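Local structure of pyridine synthase TbtD (Thermobispora bispora, 5WA4) at residues E[13-18]-E[23-28]; E[116-119]-E[123-126]; E[138-143]-E[318-323]; E[324-329]-E[333-338]. The protein probably builds the pyridine ring of the thiopeptide antibiotic thiomuracin through a formal [4+2] aza-cycloaddition on a precursor peptide whose N-terminal leader it binds. All blocks are in the same frame, centred on the assembly; numbering follows the deposited sequence.

Contact 1: E[13-18]-E[23-28]; sequences FRVDYH and DDLILD
L25 meets V15 and Y17 in two different ways. Toward V15 it reaches out end-on. The two branches stop tip to tip, with L25 CD2 3.9 Å from V15 CG1. Against Y17 it lies alongside, and the two side chains run past each other in opposite directions. L25 CD2 therefore sits near the root of the tyrosine, 3.8 Å from Y17 CB. The root of the leucine meets the outer ring, with L25 CB 3.8 Å from Y17 CE2. The methyl comes at the ring obliquely. With CG anti to the backbone N (chi1 -160°), the Y17 ring runs back past L25 toward the helix backbone.

Residues 13-16 are the end of strand 9-16, an inner strand of a four-stranded antiparallel sheet, and Y17 is the first residue beyond it. Segment 23-28 belongs to helix 22-35, which follows after a short turn and packs on one face of that sheet. L25 continues the apolar layer onto L56 of the neighbouring strand and onto Y82 of helix 64-85. The Y17 hydroxyl has its polar partners in the hydroxyl of Y82 and the carbonyl of R86.

D16 points away from the helix, opposite to V15, and pairs there with R14. The arginine grips it side-on with two nitrogens. R14 NE is 3.1 Å from D16 OD1, and R14 NH2 is 3.0 Å from D16 OD2. Both oxygens lie in the guanidinium plane, but the arginine nitrogens stand 32° out of the carboxylate plane. R14 NH2 also bonds to the carbonyl of R51.

Contact 2: E[116-119]-E[123-126]; sequences PWSP and IHAE
H124 turns its imidazole toward S118 and P119, across a short connection. The serine and histidine are the closest pair, with S118 OG 3.5 Å from H124 NE2. S118 OG is also 3.7 Å from H124 CD2, so the hydroxyl lies by the CD2-NE2 side of the ring and approaches it obliquely. P119 adds its ring carbon CD, 4.1 Å from H124 NE2. The proline and histidine side chains cross at about a right angle.

The torsions set this up from both sides. S118 holds OG anti to its own N (chi1 158°). H124 has CG anti to the carbonyl carbon, and its ring plane stands about perpendicular to the CA-CB-CG plane (chi2 -94°). The histidine sits on strand 123-128, the outermost strand of the sheet within this chain, whose backbone pairs with strand 9-16 through H124 and R14. Segment 116-119 is in the loop leading into that strand, bound to R52 through the backbone of S118.

The polar ends have partners elsewhere: S118 OG probably bonds to D16 OD1, and H124 NE2 bonds to T122 OG1. The chemistry thus implies mainly a side-by-side approach, in which serine and histidine lie close while each answers to another partner.

Contact 3: E[138-143]-E[318-323]; sequences VLLADF and INCTYL
C320 sets its CB and sulfur over one face of the F143 ring. C320 CB lies 3.8 Å from the centroid of F143, only 12° off the ring normal, which makes a CH-pi contact. C320 SG is 4.2 Å from the same centroid, a sulfur-aromatic contact over the face. F143 points at helix 307-328 from its CB onward, and CG anti to the backbone N (chi1 167°) carries the ring out to C320. The sulfur also touches the leucine one turn earlier, with L140 CD1 4.0 Å from C320 SG.

T321 follows and points away. Its hydroxyl bonds to T175 and W249 of two other helices. Y322 also faces elsewhere and stacks on H194. One turn after C320, L323 returns to the interface. L323 CD1 is 3.9 Å from L140 CD1, and the two leucines cross at about a right angle. L140 CD1 is thus shared between C320 and L323.

The local axes pass 11.5 Å apart at a crossing angle of -55°. F143 and the two leucines span that spacing together with the small C320, while L253 of helix 244-265 also covers F143. This is apolar packing of crossed helices, here in the helical part of a protein related to the C-terminal region of lantibiotic dehydratases.

Contact 4: E[324-329]-E[333-338]; sequences HLTRLG and HQRFLV
L325 holds its CD1 methyl over the aliphatic part of R335, loosely, 4.4 Å from R335 CG. The two residues belong to consecutive helices, 307-328 and 332-352, joined by a tight corner. A Schellman motif ends the first helix. G329 takes a positive phi (116°), and its N makes two weak bonds back into the last turn, to the carbonyls of L325 and T326.

R335 starts out extended and then bends at chi3 (-42°). The bend carries the guanidinium toward the first helix, where T326 OG1 lies at its edge, near its plane. R335 NH2 and T326 OG1 are 3.9 Å apart, a loose approach. The firmer polar partner is H194, bonded to R335 NH1, so the arginine spans from the helix corner to helix 184-201. L325 is buried further by A168 and V172 of helix 164-178.

Elsewhere on helix 332-352, L337 packs on an apolar side chain of the bound peptide, and H333 touches S95 of a neighbouring subunit. The backbone N of Q334 bonds to T331 OG1 in the corner. Its side chain turns back toward the glycine, where two acceptors come near without bonding, Q334 OE1 4.3 Å from G329 O.

In the fold
Contacts 1 and 2 share the four-stranded sheet, through neighbouring strands 9-16 and 123-128. They meet where D16 faces S118. Contact 1 is buried and apolar between its segments, whereas contact 2 is smaller, more polar and near the surface. Contacts 3 and 4 both use helix 307-328, in the helical part of the chain, with centres about 14 Å apart. They join where Y322 packs on R335 and F143 on H324. Contact 3 is apolar and partly buried; contact 4 is looser, at the surface, and mixes aliphatic with polar groups. Contacts 1 and 4 touch lightly, where D23 packs near L328. Contact 2 stays about 15 Å, between nearest atoms, from contacts 3 and 4.

Contact 1: E[13-18]-E[23-28]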
loop_
_atom_site.group_PDB
_atom_site.type_symbol
_atom_site.label_atom_id
_atom_site.label_comp_id
_atom_site.label_asym_id
_atom_site.label_seq_id
_atom_site.Cartn_x
_atom_site.Cartn_y
_atom_site.Cartn_z
ATOM N N PHE E 13 25.924 6.051 35.396
ATOM C CA PHE E 13 25.655 5.282 36.600
ATOM C C PHE E 13 24.297 4.602 36.503
ATOM O O PHE E 13 23.347 5.174 35.963
ATOM C CB PHE E 13 25.720 6.184 37.833
ATOM C CG PHE E 13 27.126 6.519 38.259
ATOM C CD1 PHE E 13 27.895 5.591 38.941
ATOM C CD2 PHE E 13 27.683 7.753 37.962
ATOM C CE1 PHE E 13 29.193 5.891 39.326
ATOM C CE2 PHE E 13 28.978 8.057 38.348
ATOM C CZ PHE E 13 29.734 7.124 39.027
ATOM N N ARG E 14 24.217 3.375 37.017
ATOM C CA ARG E 14 22.957 2.654 37.081
ATOM C C ARG E 14 22.491 2.435 38.537
ATOM O O ARG E 14 23.163 1.751 39.308
ATOM C CB ARG E 14 23.076 1.305 36.375
ATOM C CG ARG E 14 21.718 0.628 36.203
ATOM C CD ARG E 14 21.767 -0.843 35.842
ATOM N NE ARG E 14 20.445 -1.440 36.031
ATOM C CZ ARG E 14 19.543 -1.619 35.067
ATOM N NH1 ARG E 14 19.816 -1.253 33.820
ATOM N NH2 ARG E 14 18.367 -2.167 35.346
ATOM N N VAL E 15 21.338 3.006 38.897
ATOM C CA VAL E 15 20.723 2.797 40.211
ATOM C C VAL E 15 19.428 1.971 40.154
ATOM O O VAL E 15 18.373 2.517 39.834
ATOM C CB VAL E 15 20.365 4.142 40.872
ATOM C CG1 VAL E 15 19.898 3.928 42.306
ATOM C CG2 VAL E 15 21.538 5.099 40.791
ATOM N N ASP E 16 19.491 0.682 40.485
ATOM C CA ASP E 16 18.293 -0.173 40.493
ATOM C C ASP E 16 17.364 0.084 41.690
ATOM O O ASP E 16 17.805 0.147 42.838
ATOM C CB ASP E 16 18.690 -1.653 40.479
ATOM C CG ASP E 16 19.380 -2.064 39.188
ATOM O OD1 ASP E 16 20.618 -1.900 39.083
ATOM O OD2 ASP E 16 18.688 -2.569 38.286
ATOM N N TYR E 17 16.072 0.215 41.419
ATOM C CA TYR E 17 15.113 0.510 42.471
ATOM C C TYR E 17 13.725 0.075 42.010
ATOM O O TYR E 17 12.849 0.896 41.761
ATOM C CB TYR E 17 15.168 1.992 42.788
ATOM C CG TYR E 17 14.612 2.429 44.119
ATOM C CD1 TYR E 17 15.131 1.954 45.320
ATOM C CD2 TYR E 17 13.594 3.370 44.168
ATOM C CE1 TYR E 17 14.624 2.392 46.527
ATOM C CE2 TYR E 17 13.073 3.818 45.367
ATOM C CZ TYR E 17 13.588 3.337 46.546
ATOM O OH TYR E 17 13.044 3.816 47.725
ATOM N N HIS E 18 13.550 -1.236 41.902
ATOM C CA HIS E 18 12.410 -1.835 41.211
ATOM C C HIS E 18 11.010 -1.418 41.679
ATOM O O HIS E 18 10.222 -0.883 40.896
ATOM C CB HIS E 18 12.532 -3.355 41.294
ATOM C CG HIS E 18 13.808 -3.877 40.710
ATOM N ND1 HIS E 18 14.298 -5.133 40.990
ATOM C CD2 HIS E 18 14.686 -3.308 39.856
ATOM C CE1 HIS E 18 15.430 -5.316 40.332
ATOM N NE2 HIS E 18 15.689 -4.228 39.636
ATOM N N ASP E 23 9.961 8.609 42.843
ATOM C CA ASP E 23 9.958 10.067 43.124
ATOM C C ASP E 23 10.748 10.395 44.404
ATOM O O ASP E 23 11.185 11.531 44.597
ATOM C CB ASP E 23 8.519 10.628 43.256
ATOM C CG ASP E 23 7.855 10.934 41.899
ATOM O OD1 ASP E 23 8.315 10.422 40.863
ATOM O OD2 ASP E 23 6.836 11.662 41.857
ATOM N N ASP E 24 10.925 9.398 45.278
ATOM C CA ASP E 24 11.596 9.611 46.562
ATOM C C ASP E 24 13.090 9.432 46.427
ATOM O O ASP E 24 13.863 10.184 47.021
ATOM C CB ASP E 24 11.059 8.661 47.648
ATOM C CG ASP E 24 9.816 9.203 48.361
ATOM O OD1 ASP E 24 9.714 10.440 48.586
ATOM O OD2 ASP E 24 8.942 8.368 48.688
ATOM N N LEU E 25 13.492 8.422 45.662
ATOM C CA LEU E 25 14.905 8.206 45.374
ATOM C C LEU E 25 15.492 9.431 44.694
ATOM O O LEU E 25 16.647 9.793 44.926
ATOM C CB LEU E 25 15.100 6.968 44.497
ATOM C CG LEU E 25 16.438 6.803 43.760
ATOM C CD1 LEU E 25 17.617 6.672 44.702
ATOM C CD2 LEU E 25 16.366 5.595 42.867
ATOM N N ILE E 26 14.681 10.061 43.849
ATOM C CA ILE E 26 15.091 11.269 43.152
ATOM C C ILE E 26 15.422 12.342 44.181
ATOM O O ILE E 26 16.566 12.802 44.253
ATOM C CB ILE E 26 13.989 11.758 42.151
ATOM C CG1 ILE E 26 14.042 10.939 40.857
ATOM C CG2 ILE E 26 14.130 13.240 41.820
ATOM C CD1 ILE E 26 12.865 11.178 39.949
ATOM N N LEU E 27 14.440 12.687 45.011
ATOM C CA LEU E 27 14.549 13.825 45.916
ATOM C C LEU E 27 15.451 13.609 47.135
ATOM O O LEU E 27 16.059 14.559 47.615
ATOM C CB LEU E 27 13.156 14.221 46.396
ATOM C CG LEU E 27 12.177 14.593 45.291
ATOM C CD1 LEU E 27 10.810 14.960 45.859
ATOM C CD2 LEU E 27 12.758 15.732 44.494
ATOM N N ASP E 28 15.522 12.380 47.641
ATOM C CA ASP E 28 16.157 12.113 48.941
ATOM C C ASP E 28 17.513 11.441 48.812
ATOM O O ASP E 28 18.298 11.411 49.761
ATOM C CB ASP E 28 15.257 11.230 49.822
ATOM C CG ASP E 28 13.939 11.902 50.195
ATOM O OD1 ASP E 28 13.802 13.131 49.984
ATOM O OD2 ASP E 28 13.043 11.190 50.717
#

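Contact 2: E[116-119]-E[123-126]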
loop_
_atom_site.group_PDB
_atom_site.type_symbol
_atom_site.label_atom_id
_atom_site.label_comp_id
_atom_site.label_asym_id
_atom_site.label_seq_id
_atom_site.Cartn_x
_atom_site.Cartn_y
_atom_site.Cartn_z
ATOM N N PRO E 116 18.643 -11.684 32.679
ATOM C CA PRO E 116 18.153 -11.498 34.048
ATOM C C PRO E 116 18.262 -10.054 34.524
ATOM O O PRO E 116 19.252 -9.409 34.177
ATOM C CB PRO E 116 19.103 -12.374 34.873
ATOM C CG PRO E 116 19.649 -13.363 33.914
ATOM C CD PRO E 116 19.799 -12.597 32.655
ATOM N N TRP E 117 17.308 -9.570 35.320
ATOM C CA TRP E 117 17.398 -8.216 35.880
ATOM C C TRP E 117 18.690 -7.994 36.669
ATOM O O TRP E 117 19.287 -8.923 37.217
ATOM C CB TRP E 117 16.194 -7.904 36.784
ATOM C CG TRP E 117 14.915 -7.643 36.019
ATOM C CD1 TRP E 117 14.681 -7.937 34.709
ATOM C CD2 TRP E 117 13.708 -7.037 36.513
ATOM N NE1 TRP E 117 13.408 -7.552 34.357
ATOM C CE2 TRP E 117 12.793 -6.994 35.442
ATOM C CE3 TRP E 117 13.318 -6.508 37.752
ATOM C CZ2 TRP E 117 11.508 -6.464 35.572
ATOM C CZ3 TRP E 117 12.033 -5.972 37.882
ATOM C CH2 TRP E 117 11.151 -5.951 36.798
ATOM N N SER E 118 19.134 -6.745 36.674
ATOM C CA SER E 118 20.160 -6.276 37.590
ATOM C C SER E 118 19.622 -6.418 39.014
ATOM O O SER E 118 18.407 -6.319 39.229
ATOM C CB SER E 118 20.519 -4.820 37.270
ATOM O OG SER E 118 21.104 -4.149 38.366
ATOM N N PRO E 119 20.513 -6.671 39.986
ATOM C CA PRO E 119 20.160 -6.774 41.406
ATOM C C PRO E 119 19.473 -5.526 41.925
ATOM O O PRO E 119 19.919 -4.425 41.606
ATOM C CB PRO E 119 21.511 -6.966 42.079
ATOM C CG PRO E 119 22.342 -7.638 41.034
ATOM C CD PRO E 119 21.928 -6.999 39.750
ATOM N N ILE E 123 24.046 -0.236 43.079
ATOM C CA ILE E 123 24.585 0.858 42.272
ATOM C C ILE E 123 25.722 0.355 41.412
ATOM O O ILE E 123 26.705 -0.168 41.926
ATOM C CB ILE E 123 25.109 2.023 43.139
ATOM C CG1 ILE E 123 23.943 2.830 43.708
ATOM C CG2 ILE E 123 26.027 2.918 42.328
ATOM C CD1 ILE E 123 24.364 3.959 44.629
ATOM N N HIS E 124 25.593 0.507 40.099
ATOM C CA HIS E 124 26.649 0.082 39.191
ATOM C C HIS E 124 27.170 1.286 38.413
ATOM O O HIS E 124 26.391 2.090 37.890
ATOM C CB HIS E 124 26.143 -0.996 38.236
ATOM C CG HIS E 124 25.486 -2.149 38.920
ATOM N ND1 HIS E 124 26.167 -3.302 39.258
ATOM C CD2 HIS E 124 24.209 -2.327 39.337
ATOM C CE1 HIS E 124 25.335 -4.143 39.850
ATOM N NE2 HIS E 124 24.142 -3.577 39.910
ATOM N N ALA E 125 28.490 1.423 38.374
ATOM C CA ALA E 125 29.132 2.428 37.548
ATOM C C ALA E 125 29.293 1.822 36.160
ATOM O O ALA E 125 29.823 0.713 36.032
ATOM C CB ALA E 125 30.474 2.843 38.135
ATOM N N GLU E 126 28.809 2.525 35.134
ATOM C CA GLU E 126 28.685 1.937 33.798
ATOM C C GLU E 126 29.707 2.498 32.813
ATOM O O GLU E 126 29.787 2.056 31.663
ATOM C CB GLU E 126 27.252 2.123 33.246
ATOM C CG GLU E 126 26.198 1.141 33.826
ATOM C CD GLU E 126 24.837 1.223 33.140
ATOM O OE1 GLU E 126 24.538 2.247 32.493
ATOM O OE2 GLU E 126 24.061 0.254 33.232
#

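Contact 3: E[138-143]-E[318-323]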
loop_
_atom_site.group_PDB
_atom_site.type_symbol
_atom_site.label_atom_id
_atom_site.label_comp_id
_atom_site.label_asym_id
_atom_site.label_seq_id
_atom_site.Cartn_x
_atom_site.Cartn_y
_atom_site.Cartn_z
ATOM N N VAL E 138 23.530 15.928 22.152
ATOM C CA VAL E 138 24.233 16.988 22.846
ATOM C C VAL E 138 23.211 18.042 23.281
ATOM O O VAL E 138 23.241 18.527 24.415
ATOM C CB VAL E 138 25.374 17.580 21.940
ATOM C CG1 VAL E 138 25.611 19.062 22.194
ATOM C CG2 VAL E 138 26.663 16.797 22.138
ATOM N N LEU E 139 22.286 18.361 22.388
ATOM C CA LEU E 139 21.211 19.289 22.703
ATOM C C LEU E 139 20.285 18.724 23.801
ATOM O O LEU E 139 19.865 19.435 24.722
ATOM C CB LEU E 139 20.412 19.589 21.443
ATOM C CG LEU E 139 19.405 20.722 21.564
ATOM C CD1 LEU E 139 20.175 21.984 21.838
ATOM C CD2 LEU E 139 18.506 20.850 20.321
ATOM N N LEU E 140 19.981 17.435 23.697
ATOM C CA LEU E 140 19.105 16.747 24.647
ATOM C C LEU E 140 19.681 16.779 26.056
ATOM O O LEU E 140 19.008 17.187 27.004
ATOM C CB LEU E 140 18.885 15.300 24.204
ATOM C CG LEU E 140 17.508 14.706 24.471
ATOM C CD1 LEU E 140 16.437 15.560 23.804
ATOM C CD2 LEU E 140 17.463 13.282 23.938
ATOM N N ALA E 141 20.939 16.355 26.161
ATOM C CA ALA E 141 21.692 16.389 27.404
ATOM C C ALA E 141 21.668 17.778 28.052
ATOM O O ALA E 141 21.420 17.893 29.254
ATOM C CB ALA E 141 23.126 15.936 27.163
ATOM N N ASP E 142 21.922 18.824 27.269
ATOM C CA ASP E 142 21.861 20.185 27.791
ATOM C C ASP E 142 20.475 20.454 28.336
ATOM O O ASP E 142 20.314 20.991 29.443
ATOM C CB ASP E 142 22.197 21.228 26.719
ATOM C CG ASP E 142 23.702 21.388 26.474
ATOM O OD1 ASP E 142 24.513 20.587 27.005
ATOM O OD2 ASP E 142 24.058 22.318 25.706
ATOM N N PHE E 143 19.472 20.080 27.548
ATOM C CA PHE E 143 18.093 20.290 27.965
ATOM C C PHE E 143 17.781 19.593 29.296
ATOM O O PHE E 143 17.120 20.164 30.151
ATOM C CB PHE E 143 17.105 19.806 26.897
ATOM C CG PHE E 143 15.698 19.711 27.401
ATOM C CD1 PHE E 143 14.905 20.849 27.486
ATOM C CD2 PHE E 143 15.181 18.486 27.849
ATOM C CE1 PHE E 143 13.606 20.781 27.982
ATOM C CE2 PHE E 143 13.893 18.399 28.350
ATOM C CZ PHE E 143 13.094 19.557 28.418
ATOM N N ILE E 318 8.367 21.150 21.960
ATOM C CA ILE E 318 7.216 20.448 22.511
ATOM C C ILE E 318 7.588 18.978 22.780
ATOM O O ILE E 318 7.105 18.376 23.733
ATOM C CB ILE E 318 5.969 20.520 21.588
ATOM C CG1 ILE E 318 4.717 20.081 22.346
ATOM C CG2 ILE E 318 6.109 19.628 20.411
ATOM C CD1 ILE E 318 4.056 21.219 23.137
ATOM N N ASN E 319 8.473 18.399 21.974
ATOM C CA ASN E 319 8.857 17.020 22.232
ATOM C C ASN E 319 9.739 16.893 23.454
ATOM O O ASN E 319 9.666 15.906 24.188
ATOM C CB ASN E 319 9.545 16.414 21.023
ATOM C CG ASN E 319 8.613 15.539 20.236
ATOM O OD1 ASN E 319 7.919 16.007 19.326
ATOM N ND2 ASN E 319 8.544 14.262 20.616
ATOM N N CYS E 320 10.563 17.901 23.679
ATOM C CA CYS E 320 11.380 17.933 24.870
ATOM C C CYS E 320 10.461 18.046 26.114
ATOM O O CYS E 320 10.731 17.456 27.159
ATOM C CB CYS E 320 12.389 19.095 24.781
ATOM S SG CYS E 320 13.909 18.700 23.796
ATOM N N THR E 321 9.366 18.789 25.993
ATOM C CA THR E 321 8.421 18.878 27.086
ATOM C C THR E 321 7.861 17.495 27.427
ATOM O O THR E 321 7.879 17.075 28.603
ATOM C CB THR E 321 7.267 19.819 26.766
ATOM O OG1 THR E 321 7.761 21.156 26.676
ATOM C CG2 THR E 321 6.213 19.748 27.855
ATOM N N TYR E 322 7.375 16.790 26.405
ATOM C CA TYR E 322 6.846 15.453 26.619
ATOM C C TYR E 322 7.914 14.611 27.295
ATOM O O TYR E 322 7.602 13.857 28.196
ATOM C CB TYR E 322 6.399 14.800 25.310
ATOM C CG TYR E 322 5.250 15.496 24.600
ATOM C CD1 TYR E 322 4.366 16.326 25.292
ATOM C CD2 TYR E 322 5.046 15.314 23.235
ATOM C CE1 TYR E 322 3.318 16.957 24.637
ATOM C CE2 TYR E 322 4.003 15.922 22.573
ATOM C CZ TYR E 322 3.140 16.748 23.268
ATOM O OH TYR E 322 2.108 17.382 22.586
ATOM N N LEU E 323 9.176 14.764 26.895
ATOM C CA LEU E 323 10.250 13.942 27.451
ATOM C C LEU E 323 10.504 14.270 28.938
ATOM O O LEU E 323 10.931 13.395 29.722
ATOM C CB LEU E 323 11.539 14.104 26.635
ATOM C CG LEU E 323 11.761 13.380 25.293
ATOM C CD1 LEU E 323 13.079 13.802 24.711
ATOM C CD2 LEU E 323 11.770 11.869 25.442
#

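Contact 4: E[324-329]-E[333-338]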
loop_
_atom_site.group_PDB
_atom_site.type_symbol
_atom_site.label_atom_id
_atom_site.label_comp_id
_atom_site.label_asym_id
_atom_site.label_seq_id
_atom_site.Cartn_x
_atom_site.Cartn_y
_atom_site.Cartn_z
ATOM N N HIS E 324 10.218 15.520 29.312
ATOM C CA HIS E 324 10.288 15.990 30.694
ATOM C C HIS E 324 9.203 15.294 31.518
ATOM O O HIS E 324 9.488 14.688 32.539
ATOM C CB HIS E 324 10.104 17.507 30.728
ATOM C CG HIS E 324 10.190 18.137 32.094
ATOM N ND1 HIS E 324 11.275 17.970 32.935
ATOM C CD2 HIS E 324 9.341 18.980 32.740
ATOM C CE1 HIS E 324 11.086 18.678 34.036
ATOM N NE2 HIS E 324 9.925 19.306 33.940
ATOM N N LEU E 325 7.955 15.386 31.056
ATOM C CA LEU E 325 6.822 14.781 31.739
ATOM C C LEU E 325 7.064 13.279 31.978
ATOM O O LEU E 325 6.756 12.775 33.050
ATOM C CB LEU E 325 5.524 14.990 30.949
ATOM C CG LEU E 325 5.210 16.427 30.545
ATOM C CD1 LEU E 325 3.949 16.530 29.705
ATOM C CD2 LEU E 325 5.133 17.354 31.743
ATOM N N THR E 326 7.631 12.566 31.011
ATOM C CA THR E 326 7.996 11.173 31.265
ATOM C C THR E 326 9.024 11.102 32.408
ATOM O O THR E 326 9.048 10.142 33.185
ATOM C CB THR E 326 8.535 10.460 29.977
ATOM O OG1 THR E 326 7.432 10.007 29.187
ATOM C CG2 THR E 326 9.424 9.247 30.317
ATOM N N ARG E 327 9.853 12.130 32.543
ATOM C CA ARG E 327 10.855 12.131 33.610
ATOM C C ARG E 327 10.183 12.418 34.968
ATOM O O ARG E 327 10.721 12.072 36.024
ATOM C CB ARG E 327 11.933 13.168 33.322
ATOM C CG ARG E 327 13.270 12.892 33.932
ATOM C CD ARG E 327 14.178 14.040 33.562
ATOM N NE ARG E 327 15.444 14.026 34.277
ATOM C CZ ARG E 327 16.178 15.115 34.474
ATOM N NH1 ARG E 327 15.751 16.286 34.014
ATOM N NH2 ARG E 327 17.329 15.040 35.134
ATOM N N LEU E 328 9.013 13.056 34.924
ATOM C CA LEU E 328 8.235 13.353 36.127
ATOM C C LEU E 328 7.421 12.142 36.613
ATOM O O LEU E 328 6.928 12.138 37.740
ATOM C CB LEU E 328 7.282 14.530 35.891
ATOM C CG LEU E 328 7.863 15.888 35.489
ATOM C CD1 LEU E 328 6.771 16.946 35.427
ATOM C CD2 LEU E 328 8.965 16.320 36.431
ATOM N N GLY E 329 7.267 11.132 35.762
ATOM C CA GLY E 329 6.505 9.955 36.116
ATOM C C GLY E 329 5.253 9.741 35.279
ATOM O O GLY E 329 4.649 8.668 35.344
ATOM N N HIS E 333 -0.194 7.260 28.543
ATOM C CA HIS E 333 -1.648 7.372 28.577
ATOM C C HIS E 333 -2.075 8.657 29.253
ATOM O O HIS E 333 -2.977 9.361 28.781
ATOM C CB HIS E 333 -2.273 6.177 29.318
ATOM C CG HIS E 333 -3.764 6.219 29.360
ATOM N ND1 HIS E 333 -4.549 5.832 28.300
ATOM C CD2 HIS E 333 -4.615 6.688 30.305
ATOM C CE1 HIS E 333 -5.823 6.029 28.595
ATOM N NE2 HIS E 333 -5.886 6.542 29.811
ATOM N N GLN E 334 -1.441 8.966 30.376
ATOM C CA GLN E 334 -1.773 10.210 31.057
ATOM C C GLN E 334 -1.404 11.390 30.150
ATOM O O GLN E 334 -2.173 12.350 30.037
ATOM C CB GLN E 334 -1.067 10.305 32.411
ATOM C CG GLN E 334 -1.586 9.363 33.500
ATOM C CD GLN E 334 -0.812 9.500 34.807
ATOM O OE1 GLN E 334 0.381 9.201 34.885
ATOM N NE2 GLN E 334 -1.493 9.989 35.840
ATOM N N ARG E 335 -0.246 11.306 29.485
ATOM C CA ARG E 335 0.186 12.369 28.572
ATOM C C ARG E 335 -0.830 12.604 27.463
ATOM O O ARG E 335 -1.262 13.754 27.251
ATOM C CB ARG E 335 1.545 12.060 27.957
ATOM C CG ARG E 335 2.196 13.300 27.278
ATOM C CD ARG E 335 3.151 12.900 26.146
ATOM N NE ARG E 335 3.935 11.754 26.579
ATOM C CZ ARG E 335 4.179 10.693 25.823
ATOM N NH1 ARG E 335 3.709 10.641 24.585
ATOM N NH2 ARG E 335 4.896 9.682 26.308
ATOM N N PHE E 336 -1.242 11.532 26.775
ATOM C CA PHE E 336 -2.249 11.687 25.726
ATOM C C PHE E 336 -3.564 12.260 26.250
ATOM O O PHE E 336 -4.200 13.072 25.579
ATOM C CB PHE E 336 -2.474 10.369 25.010
ATOM C CG PHE E 336 -1.247 9.888 24.296
ATOM C CD1 PHE E 336 -0.639 10.690 23.328
ATOM C CD2 PHE E 336 -0.669 8.679 24.604
ATOM C CE1 PHE E 336 0.520 10.278 22.669
ATOM C CE2 PHE E 336 0.495 8.255 23.947
ATOM C CZ PHE E 336 1.089 9.054 22.983
ATOM N N LEU E 337 -3.952 11.893 27.467
ATOM C CA LEU E 337 -5.181 12.426 28.040
ATOM C C LEU E 337 -5.056 13.911 28.304
ATOM O O LEU E 337 -5.947 14.694 27.946
ATOM C CB LEU E 337 -5.528 11.701 29.336
ATOM C CG LEU E 337 -6.622 12.317 30.202
ATOM C CD1 LEU E 337 -7.950 12.215 29.476
ATOM C CD2 LEU E 337 -6.644 11.645 31.573
ATOM N N VAL E 338 -3.956 14.305 28.938
ATOM C CA VAL E 338 -3.670 15.732 29.137
ATOM C C VAL E 338 -3.650 16.562 27.817
ATOM O O VAL E 338 -4.267 17.630 27.754
ATOM C CB VAL E 338 -2.353 15.904 29.889
ATOM C CG1 VAL E 338 -1.830 17.306 29.740
ATOM C CG2 VAL E 338 -2.564 15.554 31.354
#